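Local coordinates for protein arginine kinase (Anthopleura japonica, PDB 4RF6) that catalyses the reversible transfer of a phosphoryl group from ATP to L-arginine, giving phosphoarginine and ADP, in a monomer built of two tandem phosphagen kinase repeats, at residues K116-I127 against Y352-K363. Sequence-based numbering, arbitrary orientation.
Sequences KAPDLDPANRYI and YDGVKALMELEK
Leu-120 and Tyr-126 of an irregular loop, with Ile-127 at the start of strand 127-136, pack onto one flank of helix 344-370, where they meet Tyr-352, Val-355, Lys-356, Met-359, Glu-362 and Lys-363. Leu-120 can be followed outward: its CB faces the Met-359 methyl, its CG lies 3.3 Å from CE1 of Tyr-352, CD1 reaches between that ring and CG1 of Val-355, and CD2 rests on CB of Lys-356 and close to the tyrosine hydroxyl. With CG anti to the backbone N (chi1 177°), the Tyr-352 ring is carried up to the loop, where Ala-117 covers one face, a CH-pi contact with CA 3.7 Å from the ring centroid. At the ring's edge the hydroxyl donates a short bond to a lone pair of Pro-118 O, OH to O 2.5 Å, the one direct hydrogen bond between 116-127 and 352-363. Farther along, Met-359 crosses Tyr-126 at about a right angle, its CG 3.8 Å from CD2 of the ring and its sulfur in an oblique Met-aromatic contact. A bend at chi3 (79°) turns the methyl to Leu-120 O. CG of Glu-362 and CG of Lys-363 complete the packing on Tyr-126, while the Glu-362 carboxylate bonds to His-296 and Ala-297 N. Lys-363 NZ pairs with Glu-360 and holds a water that donates weakly to Leu-120 O. Within the loop, Asp-121 OD1 accepts from Arg-125 N, and OD2 from Tyr-126 N and Ile-127 N, tying the type I turn Asp-121 to Asn-124 to the strand. Ile-127 and Val-355 also meet Val-290 of strand 286-293, predicted to bind ATP, so the contact probably backs the nucleotide site; helix 303-310 packs on Leu-358 and Leu-361.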
loop_
_atom_site.group_PDB
_atom_site.type_symbol
_atom_site.label_atom_id
_atom_site.label_comp_id
_atom_site.label_asym_id
_atom_site.label_seq_id
_atom_site.Cartn_x
_atom_site.Cartn_y
_atom_site.Cartn_z
ATOM N N LYS A 116 18.750 7.073 -14.365
ATOM C CA LYS A 116 17.754 7.826 -15.114
ATOM C C LYS A 116 16.440 7.063 -15.036
ATOM O O LYS A 116 16.228 6.096 -15.771
ATOM C CB LYS A 116 18.196 7.997 -16.569
ATOM C CG LYS A 116 19.615 8.546 -16.724
ATOM C CD LYS A 116 19.787 9.856 -15.958
ATOM C CE LYS A 116 21.097 10.565 -16.305
ATOM N NZ LYS A 116 22.282 9.986 -15.606
ATOM N N ALA A 117 15.564 7.486 -14.130
ATOM C CA ALA A 117 14.339 6.735 -13.867
ATOM C C ALA A 117 13.117 7.614 -13.652
ATOM O O ALA A 117 12.674 7.802 -12.515
ATOM C CB ALA A 117 14.537 5.819 -12.670
ATOM N N PRO A 118 12.558 8.155 -14.744
ATOM C CA PRO A 118 11.278 8.861 -14.638
ATOM C C PRO A 118 10.205 7.893 -14.148
ATOM O O PRO A 118 10.143 6.776 -14.668
ATOM C CB PRO A 118 10.980 9.261 -16.085
ATOM C CG PRO A 118 12.304 9.243 -16.782
ATOM C CD PRO A 118 13.097 8.162 -16.116
ATOM N N ASP A 119 9.382 8.308 -13.185
ATOM C CA ASP A 119 8.407 7.416 -12.544
ATOM C C ASP A 119 7.556 6.618 -13.544
ATOM O O ASP A 119 6.809 7.195 -14.337
ATOM C CB ASP A 119 7.513 8.204 -11.582
ATOM C CG ASP A 119 6.784 7.307 -10.591
ATOM O OD1 ASP A 119 7.156 6.119 -10.467
ATOM O OD2 ASP A 119 5.847 7.800 -9.930
ATOM N N LEU A 120 7.681 5.293 -13.497
ATOM C CA LEU A 120 7.061 4.405 -14.488
ATOM C C LEU A 120 5.537 4.414 -14.475
ATOM O O LEU A 120 4.900 4.420 -15.533
ATOM C CB LEU A 120 7.543 2.962 -14.291
ATOM C CG LEU A 120 8.967 2.656 -14.736
ATOM C CD1 LEU A 120 9.385 1.239 -14.371
ATOM C CD2 LEU A 120 9.098 2.886 -16.231
ATOM N N ASP A 121 4.959 4.414 -13.279
ATOM C CA ASP A 121 3.543 4.102 -13.125
ATOM C C ASP A 121 2.911 4.853 -11.948
ATOM O O ASP A 121 2.529 4.243 -10.950
ATOM C CB ASP A 121 3.420 2.589 -12.937
ATOM C CG ASP A 121 1.992 2.113 -12.858
ATOM O OD1 ASP A 121 1.096 2.777 -13.428
ATOM O OD2 ASP A 121 1.781 1.056 -12.222
ATOM N N PRO A 122 2.802 6.190 -12.062
ATOM C CA PRO A 122 2.252 7.001 -10.970
ATOM C C PRO A 122 0.784 6.691 -10.733
ATOM O O PRO A 122 0.294 6.868 -9.620
ATOM C CB PRO A 122 2.365 8.440 -11.500
ATOM C CG PRO A 122 3.323 8.379 -12.636
ATOM C CD PRO A 122 3.162 7.013 -13.229
ATOM N N ALA A 123 0.091 6.249 -11.780
ATOM C CA ALA A 123 -1.335 5.937 -11.691
ATOM C C ALA A 123 -1.554 4.563 -11.066
ATOM O O ALA A 123 -2.694 4.167 -10.814
ATOM C CB ALA A 123 -1.984 6.011 -13.057
ATOM N N ASN A 124 -0.455 3.846 -10.838
ATOM C CA ASN A 124 -0.476 2.541 -10.183
ATOM C C ASN A 124 -1.347 1.518 -10.909
ATOM O O ASN A 124 -2.056 0.735 -10.274
ATOM C CB ASN A 124 -0.907 2.695 -8.716
ATOM C CG ASN A 124 -0.064 3.713 -7.969
ATOM O OD1 ASN A 124 1.148 3.529 -7.803
ATOM N ND2 ASN A 124 -0.699 4.787 -7.506
ATOM N N ARG A 125 -1.279 1.535 -12.240
ATOM C CA ARG A 125 -2.042 0.616 -13.073
ATOM C C ARG A 125 -1.440 -0.787 -13.086
ATOM O O ARG A 125 -2.134 -1.763 -13.396
ATOM C CB ARG A 125 -2.123 1.137 -14.513
ATOM C CG ARG A 125 -2.863 2.467 -14.687
ATOM C CD ARG A 125 -2.771 2.944 -16.137
ATOM N NE ARG A 125 -3.538 4.161 -16.378
ATOM C CZ ARG A 125 -4.807 4.175 -16.775
ATOM N NH1 ARG A 125 -5.457 3.034 -16.977
ATOM N NH2 ARG A 125 -5.429 5.329 -16.969
ATOM N N TYR A 126 -0.154 -0.893 -12.752
ATOM C CA TYR A 126 0.558 -2.167 -12.846
ATOM C C TYR A 126 1.439 -2.471 -11.638
ATOM O O TYR A 126 1.352 -3.553 -11.051
ATOM C CB TYR A 126 1.407 -2.206 -14.126
ATOM C CG TYR A 126 0.591 -1.947 -15.364
ATOM C CD1 TYR A 126 -0.212 -2.942 -15.904
ATOM C CD2 TYR A 126 0.602 -0.704 -15.979
ATOM C CE1 TYR A 126 -0.975 -2.709 -17.028
ATOM C CE2 TYR A 126 -0.161 -0.456 -17.105
ATOM C CZ TYR A 126 -0.945 -1.465 -17.626
ATOM O OH TYR A 126 -1.707 -1.236 -18.749
ATOM N N ILE A 127 2.288 -1.514 -11.279
ATOM C CA ILE A 127 3.275 -1.707 -10.226
ATOM C C ILE A 127 2.655 -1.402 -8.862
ATOM O O ILE A 127 1.927 -0.416 -8.706
ATOM C CB ILE A 127 4.529 -0.832 -10.484
ATOM C CG1 ILE A 127 5.189 -1.226 -11.811
ATOM C CG2 ILE A 127 5.520 -0.940 -9.339
ATOM C CD1 ILE A 127 6.323 -0.300 -12.248
ATOM N N TYR A 352 14.912 -0.952 -13.470
ATOM C CA TYR A 352 14.005 0.022 -14.056
ATOM C C TYR A 352 13.702 -0.312 -15.518
ATOM O O TYR A 352 12.537 -0.337 -15.932
ATOM C CB TYR A 352 14.624 1.420 -13.954
ATOM C CG TYR A 352 13.791 2.502 -14.595
ATOM C CD1 TYR A 352 12.742 3.093 -13.906
ATOM C CD2 TYR A 352 14.051 2.932 -15.891
ATOM C CE1 TYR A 352 11.977 4.084 -14.485
ATOM C CE2 TYR A 352 13.279 3.921 -16.485
ATOM C CZ TYR A 352 12.245 4.489 -15.773
ATOM O OH TYR A 352 11.473 5.472 -16.350
ATOM N N ASP A 353 14.756 -0.555 -16.295
ATOM C CA ASP A 353 14.611 -0.831 -17.720
ATOM C C ASP A 353 13.866 -2.147 -17.923
ATOM O O ASP A 353 13.012 -2.268 -18.811
ATOM C CB ASP A 353 15.979 -0.896 -18.410
ATOM C CG ASP A 353 16.732 0.429 -18.377
ATOM O OD1 ASP A 353 16.128 1.463 -18.043
ATOM O OD2 ASP A 353 17.942 0.428 -18.700
ATOM N N GLY A 354 14.185 -3.132 -17.090
ATOM C CA GLY A 354 13.552 -4.436 -17.172
ATOM C C GLY A 354 12.064 -4.412 -16.866
ATOM O O GLY A 354 11.257 -4.930 -17.646
ATOM N N VAL A 355 11.699 -3.825 -15.728
ATOM C CA VAL A 355 10.292 -3.688 -15.345
ATOM C C VAL A 355 9.527 -2.888 -16.394
ATOM O O VAL A 355 8.388 -3.217 -16.738
ATOM C CB VAL A 355 10.140 -3.029 -13.950
ATOM C CG1 VAL A 355 8.683 -2.683 -13.670
ATOM C CG2 VAL A 355 10.681 -3.948 -12.857
ATOM N N LYS A 356 10.166 -1.840 -16.909
ATOM C CA LYS A 356 9.571 -1.026 -17.964
ATOM C C LYS A 356 9.236 -1.854 -19.203
ATOM O O LYS A 356 8.140 -1.745 -19.759
ATOM C CB LYS A 356 10.494 0.133 -18.348
ATOM C CG LYS A 356 9.909 1.054 -19.420
ATOM C CD LYS A 356 10.858 2.188 -19.782
ATOM C CE LYS A 356 10.284 3.038 -20.907
ATOM N NZ LYS A 356 11.095 4.262 -21.174
ATOM N N ALA A 357 10.182 -2.685 -19.631
ATOM C CA ALA A 357 9.973 -3.543 -20.795
ATOM C C ALA A 357 8.826 -4.513 -20.542
ATOM O O ALA A 357 7.980 -4.723 -21.415
ATOM C CB ALA A 357 11.245 -4.300 -21.129
ATOM N N LEU A 358 8.813 -5.106 -19.351
ATOM C CA LEU A 358 7.732 -6.000 -18.935
ATOM C C LEU A 358 6.398 -5.262 -18.855
ATOM O O LEU A 358 5.351 -5.819 -19.201
ATOM C CB LEU A 358 8.045 -6.648 -17.580
ATOM C CG LEU A 358 9.222 -7.621 -17.490
ATOM C CD1 LEU A 358 9.518 -7.994 -16.052
ATOM C CD2 LEU A 358 8.948 -8.876 -18.299
ATOM N N MET A 359 6.433 -4.016 -18.391
ATOM C CA MET A 359 5.216 -3.218 -18.290
ATOM C C MET A 359 4.671 -2.858 -19.675
ATOM O O MET A 359 3.466 -2.939 -19.913
ATOM C CB MET A 359 5.442 -1.956 -17.444
ATOM C CG MET A 359 4.161 -1.182 -17.144
ATOM S SD MET A 359 4.384 0.155 -15.944
ATOM C CE MET A 359 5.115 1.419 -16.982
ATOM N N GLU A 360 5.557 -2.477 -20.591
ATOM C CA GLU A 360 5.143 -2.141 -21.952
ATOM C C GLU A 360 4.526 -3.333 -22.683
ATOM O O GLU A 360 3.657 -3.164 -23.544
ATOM C CB GLU A 360 6.314 -1.557 -22.746
ATOM C CG GLU A 360 6.695 -0.143 -22.324
ATOM C CD GLU A 360 5.620 0.880 -22.665
ATOM O OE1 GLU A 360 4.899 0.674 -23.665
ATOM O OE2 GLU A 360 5.495 1.888 -21.935
ATOM N N LEU A 361 4.971 -4.535 -22.325
ATOM C CA LEU A 361 4.374 -5.768 -22.833
ATOM C C LEU A 361 2.935 -5.925 -22.347
ATOM O O LEU A 361 2.035 -6.231 -23.132
ATOM C CB LEU A 361 5.185 -6.989 -22.391
ATOM C CG LEU A 361 6.436 -7.418 -23.157
ATOM C CD1 LEU A 361 6.854 -8.812 -22.706
ATOM C CD2 LEU A 361 6.209 -7.387 -24.667
ATOM N N GLU A 362 2.729 -5.734 -21.045
ATOM C CA GLU A 362 1.391 -5.790 -20.462
ATOM C C GLU A 362 0.484 -4.738 -21.106
ATOM O O GLU A 362 -0.677 -5.011 -21.421
ATOM C CB GLU A 362 1.460 -5.580 -18.943
ATOM C CG GLU A 362 0.143 -5.825 -18.204
ATOM C CD GLU A 362 -0.254 -7.287 -18.191
ATOM O OE1 GLU A 362 0.631 -8.140 -18.403
ATOM O OE2 GLU A 362 -1.449 -7.582 -17.971
ATOM N N LYS A 363 1.027 -3.540 -21.314
ATOM C CA LYS A 363 0.260 -2.438 -21.896
ATOM C C LYS A 363 -0.143 -2.698 -23.352
ATOM O O LYS A 363 -1.254 -2.341 -23.769
ATOM C CB LYS A 363 1.036 -1.123 -21.781
ATOM C CG LYS A 363 1.053 -0.537 -20.378
ATOM C CD LYS A 363 2.192 0.456 -20.182
ATOM C CE LYS A 363 2.046 1.673 -21.080
ATOM N NZ LYS A 363 3.097 2.695 -20.795
HETATM O O HOH W 1 2.576 4.167 -17.972
#